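Local coordinates for DUF4348 domain-containing protein (Bacteroides fragilis, PDB 3SBU), which is of unknown function but belongs to the DUF4348 family of the NTF2-like clan and adopts a cystatin-like fold, at residues Y91-D96 with D102-T107; G159-D164 with R170-P175. All blocks are in the same frame, centred on the assembly; numbering follows the deposited sequence. Where two conformers were deposited one is given.

Interaction 1 (Y91-D96 with D102-T107); sequences YTLLFD and DLVGDT
L93 and F95 of the short strand 93-95 face V104, beside the 3-10 segment that includes D102 and L103, and the two backbones stay well apart: the nearest CA atoms are those of L93 and V104, 9.5 Å from each other. No hydrogen bond joins the segments, so the contact is made by side chains alone. On the second segment the chain is curled by its own backbone bonds, with D106 N donating to L103 O at 3.1 Å and a weaker bond from G105 N to D102 O; V104 lies within this turn, and its side chain points toward the strand. One methyl of V104 does the touching. With CG2 anti to the carbonyl carbon and CG1 anti to the backbone N (chi1 176°), CG2 is the branch that meets both strand residues. It comes to the edge of the F95 ring, close to the ring plane, with F95 CZ 3.7 Å from V104 CG2, and the two side chains lie roughly at right angles. CD1 of L93 reaches the same methyl less closely, 4.1 Å from V104 CG2. L93 and F95 alternate with T92 and L94 along the extended chain, which is why both point toward V104, whereas the L94 side chain packs on K227 and L229. The small buried area, 106 Å² in total, fits a single methyl set against two larger apolar groups. D102 OD2 is hydrogen-bonded to a glycerol that probably came from the crystallisation liquor, and V104 lies near a glycerol as well. Beyond the contact, L93 and F95 form backbone hydrogen bonds with A230 and I228, pairing the strand antiparallel with strand 226-230; L93 touches I214 of strand 212-215, and the loop carrying V104 leads on to strand 111-116.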
loop_
_atom_site.group_PDB
_atom_site.type_symbol
_atom_site.label_atom_id
_atom_site.label_comp_id
_atom_site.label_asym_id
_atom_site.label_seq_id
_atom_site.Cartn_x
_atom_site.Cartn_y
_atom_site.Cartn_z
ATOM N N TYR A 91 7.943 -9.181 -12.324
ATOM C CA TYR A 91 7.713 -10.463 -12.978
ATOM C C TYR A 91 6.893 -11.342 -12.054
ATOM O O TYR A 91 6.673 -10.986 -10.884
ATOM C CB TYR A 91 9.019 -11.141 -13.428
ATOM C CG TYR A 91 9.901 -11.633 -12.305
ATOM C CD1 TYR A 91 10.797 -10.775 -11.673
ATOM C CD2 TYR A 91 9.887 -12.972 -11.915
ATOM C CE1 TYR A 91 11.642 -11.230 -10.659
ATOM C CE2 TYR A 91 10.719 -13.439 -10.893
ATOM C CZ TYR A 91 11.593 -12.565 -10.269
ATOM O OH TYR A 91 12.416 -13.035 -9.272
ATOM N N THR A 92 6.399 -12.465 -12.584
ATOM C CA THR A 92 5.536 -13.346 -11.821
ATOM C C THR A 92 6.151 -14.723 -11.690
ATOM O O THR A 92 6.962 -15.132 -12.525
ATOM C CB THR A 92 4.106 -13.433 -12.448
ATOM O OG1 THR A 92 4.175 -13.978 -13.765
ATOM C CG2 THR A 92 3.404 -12.091 -12.544
ATOM N N LEU A 93 5.759 -15.426 -10.619
ATOM C CA LEU A 93 6.101 -16.807 -10.287
ATOM C C LEU A 93 4.825 -17.488 -9.843
ATOM O O LEU A 93 3.979 -16.835 -9.245
ATOM C CB LEU A 93 7.176 -16.923 -9.183
ATOM C CG LEU A 93 8.563 -16.318 -9.419
ATOM C CD1 LEU A 93 9.420 -16.455 -8.148
ATOM C CD2 LEU A 93 9.272 -16.991 -10.586
ATOM N N LEU A 94 4.668 -18.784 -10.150
ATOM C CA LEU A 94 3.477 -19.531 -9.784
ATOM C C LEU A 94 3.819 -20.757 -8.998
ATOM O O LEU A 94 4.768 -21.470 -9.328
ATOM C CB LEU A 94 2.677 -19.942 -11.033
ATOM C CG LEU A 94 1.705 -18.888 -11.540
ATOM C CD1 LEU A 94 1.414 -19.108 -13.008
ATOM C CD2 LEU A 94 0.411 -18.902 -10.723
ATOM N N PHE A 95 3.009 -21.033 -7.979
ATOM C CA PHE A 95 3.153 -22.189 -7.093
ATOM C C PHE A 95 1.768 -22.773 -6.821
ATOM O O PHE A 95 0.780 -22.078 -6.991
ATOM C CB PHE A 95 3.824 -21.743 -5.735
ATOM C CG PHE A 95 5.129 -21.001 -5.885
ATOM C CD1 PHE A 95 5.149 -19.612 -6.058
ATOM C CD2 PHE A 95 6.334 -21.688 -5.893
ATOM C CE1 PHE A 95 6.358 -18.923 -6.248
ATOM C CE2 PHE A 95 7.548 -21.005 -6.090
ATOM C CZ PHE A 95 7.551 -19.623 -6.267
ATOM N N ASP A 96 1.717 -24.006 -6.329
ATOM C CA ASP A 96 0.501 -24.699 -5.900
ATOM C C ASP A 96 0.412 -24.746 -4.383
ATOM O O ASP A 96 -0.669 -24.988 -3.837
ATOM C CB ASP A 96 0.534 -26.171 -6.384
ATOM C CG ASP A 96 0.392 -26.363 -7.866
ATOM O OD1 ASP A 96 0.249 -25.346 -8.589
ATOM O OD2 ASP A 96 0.427 -27.521 -8.311
ATOM N N ASP A 102 10.113 -22.104 -1.102
ATOM C CA ASP A 102 11.470 -22.343 -0.570
ATOM C C ASP A 102 12.431 -22.654 -1.705
ATOM O O ASP A 102 13.636 -22.452 -1.563
ATOM C CB ASP A 102 11.493 -23.553 0.417
ATOM C CG ASP A 102 10.814 -23.369 1.758
ATOM O OD1 ASP A 102 10.192 -22.319 1.973
ATOM O OD2 ASP A 102 10.808 -24.315 2.544
ATOM N N LEU A 103 11.896 -23.183 -2.820
ATOM C CA LEU A 103 12.725 -23.629 -3.935
ATOM C C LEU A 103 13.386 -22.478 -4.688
ATOM O O LEU A 103 14.403 -22.710 -5.335
ATOM C CB LEU A 103 11.912 -24.525 -4.889
ATOM C CG LEU A 103 11.443 -25.860 -4.273
ATOM C CD1 LEU A 103 10.469 -26.569 -5.178
ATOM C CD2 LEU A 103 12.635 -26.766 -3.921
ATOM N N VAL A 104 12.860 -21.254 -4.565
ATOM C CA VAL A 104 13.415 -20.052 -5.226
ATOM C C VAL A 104 14.901 -19.846 -4.810
ATOM O O VAL A 104 15.747 -19.572 -5.667
ATOM C CB VAL A 104 12.542 -18.799 -4.944
ATOM C CG1 VAL A 104 13.171 -17.528 -5.539
ATOM C CG2 VAL A 104 11.130 -18.998 -5.484
ATOM N N GLY A 105 15.196 -20.076 -3.537
ATOM C CA GLY A 105 16.550 -19.966 -2.996
ATOM C C GLY A 105 17.465 -21.184 -3.124
ATOM O O GLY A 105 18.555 -21.179 -2.541
ATOM N N ASP A 106 17.067 -22.226 -3.891
ATOM C CA ASP A 106 17.872 -23.440 -4.039
ATOM C C ASP A 106 19.038 -23.217 -5.040
ATOM O O ASP A 106 18.828 -23.158 -6.251
ATOM C CB ASP A 106 16.978 -24.623 -4.460
ATOM C CG ASP A 106 17.598 -26.005 -4.351
ATOM O OD1 ASP A 106 18.819 -26.092 -4.105
ATOM O OD2 ASP A 106 16.868 -26.998 -4.567
ATOM N N THR A 107 20.277 -23.124 -4.515
ATOM C CA THR A 107 21.481 -22.866 -5.326
ATOM C C THR A 107 22.073 -24.159 -5.906
ATOM O O THR A 107 22.968 -24.085 -6.742
ATOM C CB THR A 107 22.543 -22.072 -4.521
ATOM O OG1 THR A 107 22.792 -22.713 -3.262
ATOM C CG2 THR A 107 22.155 -20.605 -4.321
#

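Interaction 2 (G159-D164 with R170-P175); sequences GHFATD and RRIRQP
F161, reaching out from helix 154-163, packs against R171 and I172 in the loop that follows helix 165-170; the two consecutive helices are joined at D164, whose N-cap starts the second, within the NTF2-like domain. At G159 the carbonyl oxygen accepts the hydroxyl of T163 one turn later, with T163 OG1 2.7 Å from G159 O and tilted 18° from the carbonyl plane; the backbone bond from T163 N to the same oxygen is weak. H160 lies on another side of the helix, but its carbonyl takes the firmer bond near the helix end, D164 N to H160 O at 2.9 Å. F161 carries the contact. Its CG stands anti to the backbone N (chi1 -174°), which sends the ring away from the helix toward the loop, edge first. R171 meets this edge with its CB, 4.1 Å from F161 CD1, before its chain bends at chi2 (-61°) and leads the guanidinium away, to a salt bridge with E152 and a hydrogen bond to W251 O. The F161 ring also meets F244 edge-to-face and touches L253, so the phenylalanine fills a buried spot between helix, loop and sheet. D164 then begins the next helix, with OD1 bonded to F167 N. After helix 165-170 the chain comes back to F161, where the edge lies near the R171 carbonyl as well as the isoleucine: F161 CE1 is 3.6 Å from R171 O, and the same carbon is 3.9 Å from I172 CG1.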
loop_
_atom_site.group_PDB
_atom_site.type_symbol
_atom_site.label_atom_id
_atom_site.label_comp_id
_atom_site.label_asym_id
_atom_site.label_seq_id
_atom_site.Cartn_x
_atom_site.Cartn_y
_atom_site.Cartn_z
ATOM N N GLY A 159 -6.933 -14.375 -16.603
ATOM C CA GLY A 159 -7.112 -13.395 -17.673
ATOM C C GLY A 159 -8.355 -12.546 -17.484
ATOM O O GLY A 159 -8.315 -11.327 -17.693
ATOM N N HIS A 160 -9.463 -13.194 -17.072
ATOM C CA HIS A 160 -10.735 -12.522 -16.821
ATOM C C HIS A 160 -10.657 -11.717 -15.519
ATOM O O HIS A 160 -11.112 -10.584 -15.488
ATOM C CB HIS A 160 -11.883 -13.537 -16.787
ATOM C CG HIS A 160 -12.156 -14.155 -18.126
ATOM N ND1 HIS A 160 -11.810 -15.470 -18.402
ATOM C CD2 HIS A 160 -12.693 -13.606 -19.239
ATOM C CE1 HIS A 160 -12.152 -15.676 -19.662
ATOM N NE2 HIS A 160 -12.686 -14.583 -20.207
ATOM N N PHE A 161 -10.034 -12.286 -14.458
ATOM C CA PHE A 161 -9.841 -11.640 -13.147
ATOM C C PHE A 161 -9.031 -10.343 -13.306
ATOM O O PHE A 161 -9.388 -9.327 -12.704
ATOM C CB PHE A 161 -9.121 -12.605 -12.157
ATOM C CG PHE A 161 -8.974 -12.121 -10.723
ATOM C CD1 PHE A 161 -9.992 -12.327 -9.793
ATOM C CD2 PHE A 161 -7.815 -11.473 -10.305
ATOM C CE1 PHE A 161 -9.862 -11.892 -8.469
ATOM C CE2 PHE A 161 -7.690 -11.008 -8.991
ATOM C CZ PHE A 161 -8.714 -11.228 -8.077
ATOM N N ALA A 162 -7.934 -10.394 -14.113
ATOM C CA ALA A 162 -7.020 -9.266 -14.352
ATOM C C ALA A 162 -7.606 -8.138 -15.223
ATOM O O ALA A 162 -7.080 -7.023 -15.174
ATOM C CB ALA A 162 -5.729 -9.769 -15.004
ATOM N N THR A 163 -8.650 -8.414 -16.036
ATOM C CA THR A 163 -9.181 -7.419 -16.990
ATOM C C THR A 163 -10.638 -6.972 -16.759
ATOM O O THR A 163 -11.041 -5.959 -17.333
ATOM C CB THR A 163 -9.069 -7.947 -18.426
ATOM O OG1 THR A 163 -9.778 -9.171 -18.532
ATOM C CG2 THR A 163 -7.632 -8.181 -18.875
ATOM N N ASP A 164 -11.427 -7.712 -15.970
ATOM C CA ASP A 164 -12.825 -7.359 -15.718
ATOM C C ASP A 164 -13.022 -7.136 -14.214
ATOM O O ASP A 164 -13.055 -8.092 -13.442
ATOM C CB ASP A 164 -13.765 -8.452 -16.290
ATOM C CG ASP A 164 -15.265 -8.282 -16.079
ATOM O OD1 ASP A 164 -15.661 -7.485 -15.200
ATOM O OD2 ASP A 164 -16.041 -9.014 -16.730
ATOM N N ARG A 170 -16.511 -10.272 -7.894
ATOM C CA ARG A 170 -17.304 -11.459 -7.575
ATOM C C ARG A 170 -16.403 -12.672 -7.218
ATOM O O ARG A 170 -16.919 -13.690 -6.749
ATOM C CB ARG A 170 -18.228 -11.833 -8.759
ATOM C CG ARG A 170 -19.220 -10.760 -9.176
ATOM C CD ARG A 170 -20.322 -11.355 -10.027
ATOM N NE ARG A 170 -21.005 -10.321 -10.807
ATOM C CZ ARG A 170 -21.361 -10.452 -12.079
ATOM N NH1 ARG A 170 -21.056 -11.558 -12.750
ATOM N NH2 ARG A 170 -21.989 -9.467 -12.702
ATOM N N ARG A 171 -15.075 -12.573 -7.465
ATOM C CA ARG A 171 -14.132 -13.671 -7.239
ATOM C C ARG A 171 -13.068 -13.344 -6.163
ATOM O O ARG A 171 -11.920 -13.783 -6.256
ATOM C CB ARG A 171 -13.483 -14.070 -8.576
ATOM C CG ARG A 171 -14.487 -14.606 -9.617
ATOM C CD ARG A 171 -15.205 -15.862 -9.125
ATOM N NE ARG A 171 -15.862 -16.567 -10.223
ATOM C CZ ARG A 171 -15.285 -17.506 -10.966
ATOM N NH1 ARG A 171 -14.034 -17.878 -10.726
ATOM N NH2 ARG A 171 -15.955 -18.084 -11.946
ATOM N N ILE A 172 -13.480 -12.597 -5.120
ATOM C CA ILE A 172 -12.637 -12.237 -3.974
ATOM C C ILE A 172 -13.389 -12.634 -2.719
ATOM O O ILE A 172 -14.540 -12.240 -2.554
ATOM C CB ILE A 172 -12.216 -10.735 -3.958
ATOM C CG1 ILE A 172 -11.299 -10.423 -5.154
ATOM C CG2 ILE A 172 -11.527 -10.356 -2.611
ATOM C CD1 ILE A 172 -11.185 -9.037 -5.462
ATOM N N ARG A 173 -12.732 -13.412 -1.834
ATOM C CA ARG A 173 -13.337 -13.829 -0.579
ATOM C C ARG A 173 -13.536 -12.596 0.301
ATOM O O ARG A 173 -12.685 -11.704 0.321
ATOM C CB ARG A 173 -12.476 -14.887 0.125
ATOM C CG ARG A 173 -13.187 -15.539 1.322
ATOM C CD ARG A 173 -12.260 -16.343 2.239
ATOM N NE ARG A 173 -11.578 -15.535 3.271
ATOM C CZ ARG A 173 -12.008 -15.369 4.529
ATOM N NH1 ARG A 173 -13.133 -15.947 4.938
ATOM N NH2 ARG A 173 -11.331 -14.598 5.375
ATOM N N GLN A 174 -14.693 -12.499 0.947
ATOM C CA GLN A 174 -14.969 -11.349 1.775
ATOM C C GLN A 174 -15.152 -11.763 3.234
ATOM O O GLN A 174 -16.025 -12.570 3.540
ATOM C CB GLN A 174 -16.157 -10.543 1.237
ATOM C CG GLN A 174 -15.727 -9.522 0.175
ATOM C CD GLN A 174 -14.691 -8.547 0.719
ATOM O OE1 GLN A 174 -14.966 -7.766 1.648
ATOM N NE2 GLN A 174 -13.458 -8.623 0.210
ATOM N N PRO A 175 -14.305 -11.242 4.149
ATOM C CA PRO A 175 -13.196 -10.300 3.904
ATOM C C PRO A 175 -11.946 -11.008 3.354
ATOM O O PRO A 175 -11.774 -12.216 3.524
ATOM C CB PRO A 175 -12.956 -9.694 5.288
ATOM C CG PRO A 175 -13.289 -10.805 6.232
ATOM C CD PRO A 175 -14.426 -11.566 5.585
#

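Interaction 1 closes before interaction 2 opens along the chain, and their centres lie about 24 Å apart, with the nearest atoms about 10 Å from each other. The first is nearer the middle of the chain, about 8 Å from its centre, whereas the second sits about 19 Å out. The antiparallel sheet that includes strands 93-95, 226-230, 240-245 and 252-253 relates them: residues 91-96 with 102-107 pack a loop on strand 93-95, while residues 159-164 with 170-175 join helix 154-163 to the loop after helix 165-170, with F161 resting on L253 and F244 and with R171 and R173 backbone-bonded to L253. The two contacts thus pack different elements against separate strands of the same sheet.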